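Local atomic coordinates of L-threonine-O-3-phosphate decarboxylase (Porphyromonas gingivalis, PDB entry 3FKD), a protein that probably binds pyridoxal 5'-phosphate and acts, as far as is known, as an L-threonine O-3-phosphate decarboxylase. Residues Q57-R62 against I70-G75; N63-N68 against Y208-K213; N265-V270 against L330-L335. One frame throughout, in Å; residues are numbered along the deposited sequence.

Contacts 1 and 2 are neighbours, with centres about 7 Å apart. Both reach the seven-stranded mixed sheet, where strands 70-73 and 207-210 lie side by side. Their segments alternate along the chain: 57-62, 63-68, 70-75, then 208-213. Probable backbone hydrogen bonds join them, Ala60 O with Val65 N and Leu71 O with Ile209 N. Contact 3 comes later in the chain and joins the end of helix 250-266 to helix 325-339, by the five-stranded sheet. Its centre is about 43 Å from that of contact 1, on the opposite side of the chain's centre. This is consistent with the large and small domains of a fold type I pyridoxal phosphate enzyme.

Contact 1 of 3, residues Q57-R62 against I70-G75; sequences QMLAKR and ILVTNG
Leu59 of helix 53-62 lays its CD1 methyl on Ile70 and Val72 of strand 70-73. This is helix-on-sheet packing in the seven-stranded mixed sheet of an aminotransferase class I and II chain. Strand 70-73 is an outermost strand of that sheet within the chain. The short helix and strand segments run at 129° to each other, with 8.5 Å between their axes. The Leu59 side chain meets both Ile70 and Val72 at about a right angle. Its CD1 lies 3.9 Å from Ile70 CG2 and also 3.9 Å from Val72 CG2. Leu59 points toward the strand, and with CG beside the backbone N (chi1 -76°) CD1 comes to lie by both residues. One methyl thus serves two residues of the strand, which lie two positions apart. Leu71, between them, points away from the helix; its side chain touches Gln82 of helix 75-86 and Ile209 of strand 207-210.

No hydrogen bond crosses between the segments. The contact is apolar and largely buried. Leu59 also touches Leu240 of helix 230-241 and Tyr208 of strand 207-210, so it sits between that helix and the sheet. Val72 rests on Ile206 as well.

Ile70 uses two branches for two helix residues. CG2, anti to the backbone N, takes Leu59. The other branch carries CD1 over the backbone of the next helix residue. There Ile70 CD1 is 3.7 Å from Ala60 CA and 4.1 Å from Ala60 CB.

Contact 2 of 3, residues N63-N68 against Y208-K213; sequences NSVDNN and YIVANK
Val65 meets Val210 methyl to methyl, with Val65 CG2 4.4 Å from Val210 CG1. The approach is loose. Nearby, the amide of Asn63 and the phenol of Tyr208 come from opposite directions. Asn63 OD1 lies 3.2 Å from Tyr208 OH, and the amide and ring planes are 28° apart. The amide oxygen stands obliquely to the ring. CG of Tyr208 lies between its backbone N and carbonyl carbon (chi1 61°), and with this torsion the Tyr208 hydroxyl lies near Asn63. A third touch lies at the exposed end, where Asn68 and Lys213 cross at a slant. Lys213 CD is 3.8 Å from Asn68 CB. The lysine chain is bent at chi3 (-53°).

These residues belong to the loop between helix 53-62 and strand 70-73 and to strand 207-210, which adjoins 70-73 antiparallel in the seven-stranded mixed sheet. A Schellman motif ends the helix and turns the chain into the loop. Ser64, with positive phi, is its C-prime residue. Val65 N bonds to Ala60 O, and Ser64 N to Lys61 O. Val65 follows the turn and points toward strand 207-210.

Further out, Ile183 packs on both valines, and Val65 also touches Ile70. Met191 and Tyr193 of strand 189-194 touch Val210. The ring of Tyr208 meets that of Tyr193 with planes at about 15°, and Phe195 touches it too. Pro180 lies against Asn63. Backbone bonds of Tyr208 with Tyr193 and of Ile209 with Leu71 hold strand 207-210 between its two neighbours. Ser64 O accepts a hydrogen bond from Lys184 NZ, which ties the loop to the chain before strand 189-194.

Contact 3 of 3, residues N265-V270 against L330-L335; sequences NRLDGV and LFIKAL
The turn that leads from helix 250-266 into strand 270-272 packs against helix 325-339 through Leu267, which touches Ile332 and Leu335. Leu267, in the turn, points toward helix 325-339. Its two methyls divide the work. Leu267 CD1 lies 4.1 Å from Ile332 CG2. Leu267 CD2 lies 3.9 Å from Leu335 CG and 4.0 Å from Leu335 CD2. Leu267 CD2 is also 4.0 Å from Ile332 O. The leucine fork therefore faces one side of the helix, across residues three positions apart.

Leu267 passes both partners at a slant. Leu335 points toward the turn, and with CG anti to the backbone N (chi1 -176°) its CG and CD2 meet Leu267 CD2. In Ile332 it is CG2, the short branch, that meets the leucine. No hydrogen bond crosses between the segments. The side-chain contacts are apolar, and the patch is mostly buried.

The turn has its own restraints. Gly269 has backbone angles (phi 110°, psi -5°) that call for glycine. It shares a backbone hydrogen bond with Lys285. Asn265 OD1 accepts a hydrogen bond from Val272 N, so the helix end is tied to the strand it feeds.

Around this patch, Leu264 of helix 250-266 touches both Ile332 and Leu335, and Ala263 touches Ile332. Leu335 also reaches Leu292 of helix 289-298 and Leu282 of strand 279-284. Helix 325-339 thus lies among helices 250-266 and 289-298, against the five-stranded mixed sheet in which 270-272, beginning with Val270, is one of the outermost strands.

Contact 1 of 3, residues Q57-R62 against I70-G75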
loop_
_atom_site.group_PDB
_atom_site.type_symbol
_atom_site.label_atom_id
_atom_site.label_comp_id
_atom_site.label_asym_id
_atom_site.label_seq_id
_atom_site.Cartn_x
_atom_site.Cartn_y
_atom_site.Cartn_z
ATOM N N GLN A 57 9.491 10.565 12.287
ATOM C CA GLN A 57 10.089 11.403 13.318
ATOM C C GLN A 57 9.138 11.621 14.514
ATOM O O GLN A 57 9.517 11.369 15.652
ATOM C CB GLN A 57 10.579 12.712 12.694
ATOM C CG GLN A 57 11.022 13.797 13.647
ATOM C CD GLN A 57 12.267 13.427 14.427
ATOM O OE1 GLN A 57 12.199 12.767 15.483
ATOM N NE2 GLN A 57 13.424 13.874 13.924
HETATM N N MSE A 58 7.904 12.052 14.274
HETATM C CA MSE A 58 6.970 12.275 15.388
HETATM C C MSE A 58 6.538 10.996 16.141
HETATM O O MSE A 58 6.114 11.068 17.297
HETATM C CB MSE A 58 5.710 12.989 14.927
HETATM C CG MSE A 58 5.922 14.216 14.045
HETATM SE SE MSE A 58 4.138 14.604 13.347
HETATM C CE MSE A 58 4.537 15.564 11.729
ATOM N N LEU A 59 6.598 9.839 15.487
ATOM C CA LEU A 59 6.295 8.600 16.165
ATOM C C LEU A 59 7.438 8.284 17.114
ATOM O O LEU A 59 7.234 7.990 18.274
ATOM C CB LEU A 59 6.102 7.469 15.150
ATOM C CG LEU A 59 4.784 7.445 14.363
ATOM C CD1 LEU A 59 4.795 6.407 13.241
ATOM C CD2 LEU A 59 3.593 7.237 15.313
ATOM N N ALA A 60 8.659 8.360 16.611
ATOM C CA ALA A 60 9.825 8.062 17.417
ATOM C C ALA A 60 9.763 8.822 18.740
ATOM O O ALA A 60 9.926 8.238 19.813
ATOM C CB ALA A 60 11.080 8.424 16.657
ATOM N N LYS A 61 9.507 10.124 18.650
ATOM C CA LYS A 61 9.519 10.987 19.818
ATOM C C LYS A 61 8.416 10.636 20.786
ATOM O O LYS A 61 8.614 10.604 22.008
ATOM C CB LYS A 61 9.370 12.445 19.384
ATOM C CG LYS A 61 9.712 13.443 20.468
ATOM C CD LYS A 61 9.701 14.877 19.926
ATOM C CE LYS A 61 9.343 15.888 21.020
ATOM N NZ LYS A 61 8.617 17.079 20.467
ATOM N N ARG A 62 7.235 10.396 20.234
ATOM C CA ARG A 62 6.084 10.060 21.039
ATOM C C ARG A 62 6.318 8.728 21.767
ATOM O O ARG A 62 5.893 8.544 22.895
ATOM C CB ARG A 62 4.850 9.971 20.137
ATOM C CG ARG A 62 3.575 9.547 20.859
ATOM C CD ARG A 62 2.886 10.775 21.485
ATOM N NE ARG A 62 1.757 10.383 22.326
ATOM C CZ ARG A 62 1.653 10.654 23.628
ATOM N NH1 ARG A 62 2.607 11.343 24.250
ATOM N NH2 ARG A 62 0.582 10.242 24.306
ATOM N N ILE A 70 11.749 3.392 13.851
ATOM C CA ILE A 70 10.397 3.331 13.297
ATOM C C ILE A 70 10.410 3.205 11.781
ATOM O O ILE A 70 11.303 3.672 11.093
ATOM C CB ILE A 70 9.446 4.503 13.755
ATOM C CG1 ILE A 70 8.823 4.217 15.121
ATOM C CG2 ILE A 70 8.279 4.675 12.798
ATOM C CD1 ILE A 70 9.687 4.529 16.324
ATOM N N LEU A 71 9.400 2.554 11.260
ATOM C CA LEU A 71 9.257 2.436 9.832
ATOM C C LEU A 71 7.762 2.423 9.587
ATOM O O LEU A 71 7.072 1.456 9.964
ATOM C CB LEU A 71 9.902 1.138 9.323
ATOM C CG LEU A 71 9.581 0.859 7.848
ATOM C CD1 LEU A 71 10.585 1.469 6.950
ATOM C CD2 LEU A 71 9.475 -0.638 7.573
ATOM N N VAL A 72 7.265 3.509 9.018
ATOM C CA VAL A 72 5.873 3.618 8.658
ATOM C C VAL A 72 5.549 2.677 7.502
ATOM O O VAL A 72 6.289 2.553 6.578
ATOM C CB VAL A 72 5.447 5.098 8.377
ATOM C CG1 VAL A 72 3.954 5.209 8.085
ATOM C CG2 VAL A 72 5.821 5.985 9.554
ATOM N N THR A 73 4.403 2.036 7.566
ATOM C CA THR A 73 4.068 0.988 6.632
ATOM C C THR A 73 2.674 1.231 6.018
ATOM O O THR A 73 1.911 2.016 6.546
ATOM C CB THR A 73 4.186 -0.399 7.340
ATOM O OG1 THR A 73 4.379 -1.406 6.359
ATOM C CG2 THR A 73 2.964 -0.710 8.161
ATOM N N ASN A 74 2.375 0.613 4.884
ATOM C CA ASN A 74 1.063 0.686 4.256
ATOM C C ASN A 74 0.043 -0.223 4.970
ATOM O O ASN A 74 -0.468 -1.139 4.353
ATOM C CB ASN A 74 1.170 0.249 2.800
ATOM C CG ASN A 74 -0.062 0.576 1.959
ATOM O OD1 ASN A 74 -0.769 1.510 2.201
ATOM N ND2 ASN A 74 -0.260 -0.203 0.893
ATOM N N GLY A 75 -0.276 0.046 6.234
ATOM C CA GLY A 75 -1.125 -0.851 7.005
ATOM C C GLY A 75 -0.283 -1.839 7.806
ATOM O O GLY A 75 0.872 -2.046 7.491
#

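Contact 2 of 3, residues N63-N68 against Y208-K213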
loop_
_atom_site.group_PDB
_atom_site.type_symbol
_atom_site.label_atom_id
_atom_site.label_comp_id
_atom_site.label_asym_id
_atom_site.label_seq_id
_atom_site.Cartn_x
_atom_site.Cartn_y
_atom_site.Cartn_z
ATOM N N ASN A 63 6.996 7.799 21.096
ATOM C CA ASN A 63 7.221 6.465 21.614
ATOM C C ASN A 63 8.548 6.287 22.348
ATOM O O ASN A 63 8.931 5.156 22.665
ATOM C CB ASN A 63 7.078 5.447 20.478
ATOM C CG ASN A 63 5.639 5.345 19.962
ATOM O OD1 ASN A 63 5.401 5.201 18.757
ATOM N ND2 ASN A 63 4.678 5.418 20.877
ATOM N N SER A 64 9.239 7.403 22.615
ATOM C CA SER A 64 10.542 7.384 23.274
ATOM C C SER A 64 11.585 6.528 22.559
ATOM O O SER A 64 12.418 5.912 23.216
ATOM C CB SER A 64 10.415 6.853 24.700
ATOM O OG SER A 64 10.101 7.871 25.622
ATOM N N VAL A 65 11.558 6.509 21.230
ATOM C CA VAL A 65 12.415 5.617 20.473
ATOM C C VAL A 65 13.189 6.442 19.476
ATOM O O VAL A 65 12.835 7.583 19.215
ATOM C CB VAL A 65 11.589 4.515 19.760
ATOM C CG1 VAL A 65 12.429 3.795 18.747
ATOM C CG2 VAL A 65 11.084 3.515 20.774
ATOM N N ASP A 66 14.265 5.891 18.934
ATOM C CA ASP A 66 15.026 6.617 17.929
ATOM C C ASP A 66 14.319 6.679 16.583
ATOM O O ASP A 66 13.519 5.813 16.232
ATOM C CB ASP A 66 16.423 6.013 17.765
ATOM C CG ASP A 66 17.225 6.030 19.075
ATOM O OD1 ASP A 66 16.787 6.695 20.045
ATOM O OD2 ASP A 66 18.297 5.385 19.133
ATOM N N ASN A 67 14.623 7.732 15.837
ATOM C CA ASN A 67 14.148 7.885 14.476
ATOM C C ASN A 67 14.453 6.618 13.670
ATOM O O ASN A 67 13.656 6.199 12.830
ATOM C CB ASN A 67 14.856 9.075 13.852
ATOM C CG ASN A 67 13.984 9.835 12.884
ATOM O OD1 ASN A 67 13.803 9.440 11.727
ATOM N ND2 ASN A 67 13.437 10.957 13.357
ATOM N N ASN A 68 15.628 6.042 13.940
ATOM C CA ASN A 68 16.109 4.809 13.351
ATOM C C ASN A 68 15.232 3.572 13.599
ATOM O O ASN A 68 15.395 2.530 12.953
ATOM C CB ASN A 68 17.456 4.478 13.979
ATOM C CG ASN A 68 18.581 5.225 13.359
ATOM O OD1 ASN A 68 18.535 5.581 12.168
ATOM N ND2 ASN A 68 19.628 5.473 14.153
ATOM N N TYR A 208 2.858 0.773 11.604
ATOM C CA TYR A 208 4.302 0.942 11.660
ATOM C C TYR A 208 5.094 -0.145 12.395
ATOM O O TYR A 208 4.559 -0.861 13.235
ATOM C CB TYR A 208 4.703 2.347 12.162
ATOM C CG TYR A 208 4.243 2.691 13.556
ATOM C CD1 TYR A 208 5.033 2.398 14.665
ATOM C CD2 TYR A 208 3.025 3.317 13.763
ATOM C CE1 TYR A 208 4.610 2.695 15.951
ATOM C CE2 TYR A 208 2.602 3.634 15.021
ATOM C CZ TYR A 208 3.398 3.321 16.119
ATOM O OH TYR A 208 2.968 3.644 17.370
ATOM N N ILE A 209 6.385 -0.250 12.043
ATOM C CA ILE A 209 7.304 -1.173 12.714
ATOM C C ILE A 209 8.211 -0.462 13.729
ATOM O O ILE A 209 8.749 0.609 13.449
ATOM C CB ILE A 209 8.149 -1.979 11.697
ATOM C CG1 ILE A 209 7.241 -2.682 10.700
ATOM C CG2 ILE A 209 9.011 -3.002 12.397
ATOM C CD1 ILE A 209 7.967 -3.400 9.568
ATOM N N VAL A 210 8.318 -1.051 14.921
ATOM C CA VAL A 210 9.325 -0.692 15.925
ATOM C C VAL A 210 10.351 -1.845 16.053
ATOM O O VAL A 210 9.996 -2.984 16.411
ATOM C CB VAL A 210 8.699 -0.458 17.335
ATOM C CG1 VAL A 210 9.763 0.053 18.328
ATOM C CG2 VAL A 210 7.527 0.521 17.277
ATOM N N ALA A 211 11.616 -1.566 15.779
ATOM C CA ALA A 211 12.626 -2.564 16.048
ATOM C C ALA A 211 13.984 -1.936 16.332
ATOM O O ALA A 211 14.183 -0.753 16.096
ATOM C CB ALA A 211 12.702 -3.532 14.900
ATOM N N ASN A 212 14.916 -2.723 16.866
ATOM C CA ASN A 212 16.266 -2.213 17.064
ATOM C C ASN A 212 16.866 -2.074 15.670
ATOM O O ASN A 212 16.471 -2.783 14.762
ATOM C CB ASN A 212 17.068 -3.153 17.930
ATOM N N LYS A 213 17.797 -1.154 15.473
ATOM C CA LYS A 213 18.181 -0.801 14.107
ATOM C C LYS A 213 19.023 -1.832 13.312
ATOM O O LYS A 213 19.121 -1.757 12.094
ATOM C CB LYS A 213 18.779 0.616 14.045
ATOM C CG LYS A 213 19.890 0.906 15.034
ATOM C CD LYS A 213 20.440 2.313 14.789
ATOM C CE LYS A 213 20.832 2.475 13.300
ATOM N NZ LYS A 213 21.397 3.814 12.895
#

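Contact 3 of 3, residues N265-V270 against L330-L335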
loop_
_atom_site.group_PDB
_atom_site.type_symbol
_atom_site.label_atom_id
_atom_site.label_comp_id
_atom_site.label_asym_id
_atom_site.label_seq_id
_atom_site.Cartn_x
_atom_site.Cartn_y
_atom_site.Cartn_z
ATOM N N ASN A 265 -23.818 -16.963 27.613
ATOM C CA ASN A 265 -23.624 -18.284 28.166
ATOM C C ASN A 265 -24.974 -18.833 28.680
ATOM O O ASN A 265 -25.277 -20.032 28.556
ATOM C CB ASN A 265 -22.558 -18.274 29.260
ATOM C CG ASN A 265 -21.138 -18.259 28.705
ATOM O OD1 ASN A 265 -20.842 -18.897 27.705
ATOM N ND2 ASN A 265 -20.252 -17.531 29.373
ATOM N N ARG A 266 -25.800 -17.948 29.216
ATOM C CA ARG A 266 -27.103 -18.359 29.701
ATOM C C ARG A 266 -27.866 -19.082 28.621
ATOM O O ARG A 266 -28.707 -19.942 28.919
ATOM C CB ARG A 266 -27.930 -17.160 30.136
ATOM C CG ARG A 266 -27.580 -16.662 31.492
ATOM C CD ARG A 266 -28.712 -15.848 31.960
ATOM N NE ARG A 266 -28.559 -15.501 33.363
ATOM C CZ ARG A 266 -29.331 -14.632 33.988
ATOM N NH1 ARG A 266 -30.318 -14.034 33.328
ATOM N NH2 ARG A 266 -29.111 -14.380 35.263
ATOM N N LEU A 267 -27.609 -18.706 27.374
ATOM C CA LEU A 267 -28.288 -19.350 26.266
ATOM C C LEU A 267 -27.898 -20.809 26.254
ATOM O O LEU A 267 -26.767 -21.154 26.603
ATOM C CB LEU A 267 -27.964 -18.670 24.925
ATOM C CG LEU A 267 -29.065 -17.692 24.478
ATOM C CD1 LEU A 267 -29.454 -16.786 25.622
ATOM C CD2 LEU A 267 -28.677 -16.898 23.232
ATOM N N ASP A 268 -28.850 -21.665 25.894
ATOM C CA ASP A 268 -28.552 -23.081 25.717
ATOM C C ASP A 268 -28.247 -23.458 24.263
ATOM O O ASP A 268 -29.013 -23.153 23.345
ATOM C CB ASP A 268 -29.664 -23.954 26.285
ATOM C CG ASP A 268 -29.336 -24.477 27.690
ATOM O OD1 ASP A 268 -30.029 -24.084 28.684
ATOM O OD2 ASP A 268 -28.364 -25.279 27.789
ATOM N N GLY A 269 -27.115 -24.124 24.067
ATOM C CA GLY A 269 -26.722 -24.554 22.753
ATOM C C GLY A 269 -25.531 -23.754 22.276
ATOM O O GLY A 269 -25.003 -24.025 21.194
ATOM N N VAL A 270 -25.129 -22.757 23.070
ATOM C CA VAL A 270 -23.947 -21.974 22.768
ATOM C C VAL A 270 -23.026 -21.772 23.955
ATOM O O VAL A 270 -23.463 -21.532 25.075
ATOM C CB VAL A 270 -24.255 -20.599 22.134
ATOM C CG1 VAL A 270 -25.216 -20.752 21.005
ATOM C CG2 VAL A 270 -24.767 -19.597 23.177
ATOM N N LEU A 330 -30.412 -6.899 21.591
ATOM C CA LEU A 330 -31.149 -7.303 20.415
ATOM C C LEU A 330 -30.458 -8.418 19.595
ATOM O O LEU A 330 -31.098 -9.096 18.778
ATOM C CB LEU A 330 -31.366 -6.074 19.564
ATOM C CG LEU A 330 -32.091 -6.261 18.249
ATOM C CD1 LEU A 330 -33.274 -7.200 18.441
ATOM C CD2 LEU A 330 -32.508 -4.870 17.738
ATOM N N PHE A 331 -29.165 -8.622 19.817
ATOM C CA PHE A 331 -28.466 -9.718 19.171
ATOM C C PHE A 331 -28.736 -11.026 19.912
ATOM O O PHE A 331 -28.759 -12.099 19.323
ATOM C CB PHE A 331 -26.967 -9.409 19.098
ATOM C CG PHE A 331 -26.116 -10.588 18.763
ATOM C CD1 PHE A 331 -25.441 -10.645 17.565
ATOM C CD2 PHE A 331 -25.970 -11.633 19.658
ATOM C CE1 PHE A 331 -24.632 -11.739 17.260
ATOM C CE2 PHE A 331 -25.184 -12.730 19.361
ATOM C CZ PHE A 331 -24.513 -12.784 18.171
ATOM N N ILE A 332 -28.945 -10.922 21.219
ATOM C CA ILE A 332 -29.311 -12.080 22.028
ATOM C C ILE A 332 -30.673 -12.716 21.639
ATOM O O ILE A 332 -30.816 -13.930 21.640
ATOM C CB ILE A 332 -29.331 -11.722 23.506
ATOM C CG1 ILE A 332 -27.946 -11.302 23.956
ATOM C CG2 ILE A 332 -29.849 -12.916 24.341
ATOM C CD1 ILE A 332 -27.133 -12.458 24.416
ATOM N N LYS A 333 -31.673 -11.900 21.323
ATOM C CA LYS A 333 -32.933 -12.433 20.820
ATOM C C LYS A 333 -32.693 -13.035 19.446
ATOM O O LYS A 333 -33.048 -14.183 19.190
ATOM C CB LYS A 333 -33.984 -11.340 20.765
ATOM C CG LYS A 333 -34.119 -10.663 22.106
ATOM C CD LYS A 333 -35.465 -9.966 22.318
ATOM C CE LYS A 333 -35.645 -9.628 23.799
ATOM N NZ LYS A 333 -36.466 -8.386 24.035
ATOM N N ALA A 334 -32.067 -12.259 18.572
ATOM C CA ALA A 334 -31.731 -12.727 17.249
ATOM C C ALA A 334 -31.179 -14.143 17.349
ATOM O O ALA A 334 -31.601 -15.035 16.631
ATOM C CB ALA A 334 -30.718 -11.802 16.617
ATOM N N LEU A 335 -30.237 -14.349 18.255
ATOM C CA LEU A 335 -29.615 -15.655 18.420
ATOM C C LEU A 335 -30.583 -16.741 19.010
ATOM O O LEU A 335 -30.738 -17.849 18.455
ATOM C CB LEU A 335 -28.341 -15.497 19.260
ATOM C CG LEU A 335 -27.472 -16.733 19.490
ATOM C CD1 LEU A 335 -27.200 -17.416 18.188
ATOM C CD2 LEU A 335 -26.194 -16.327 20.199
#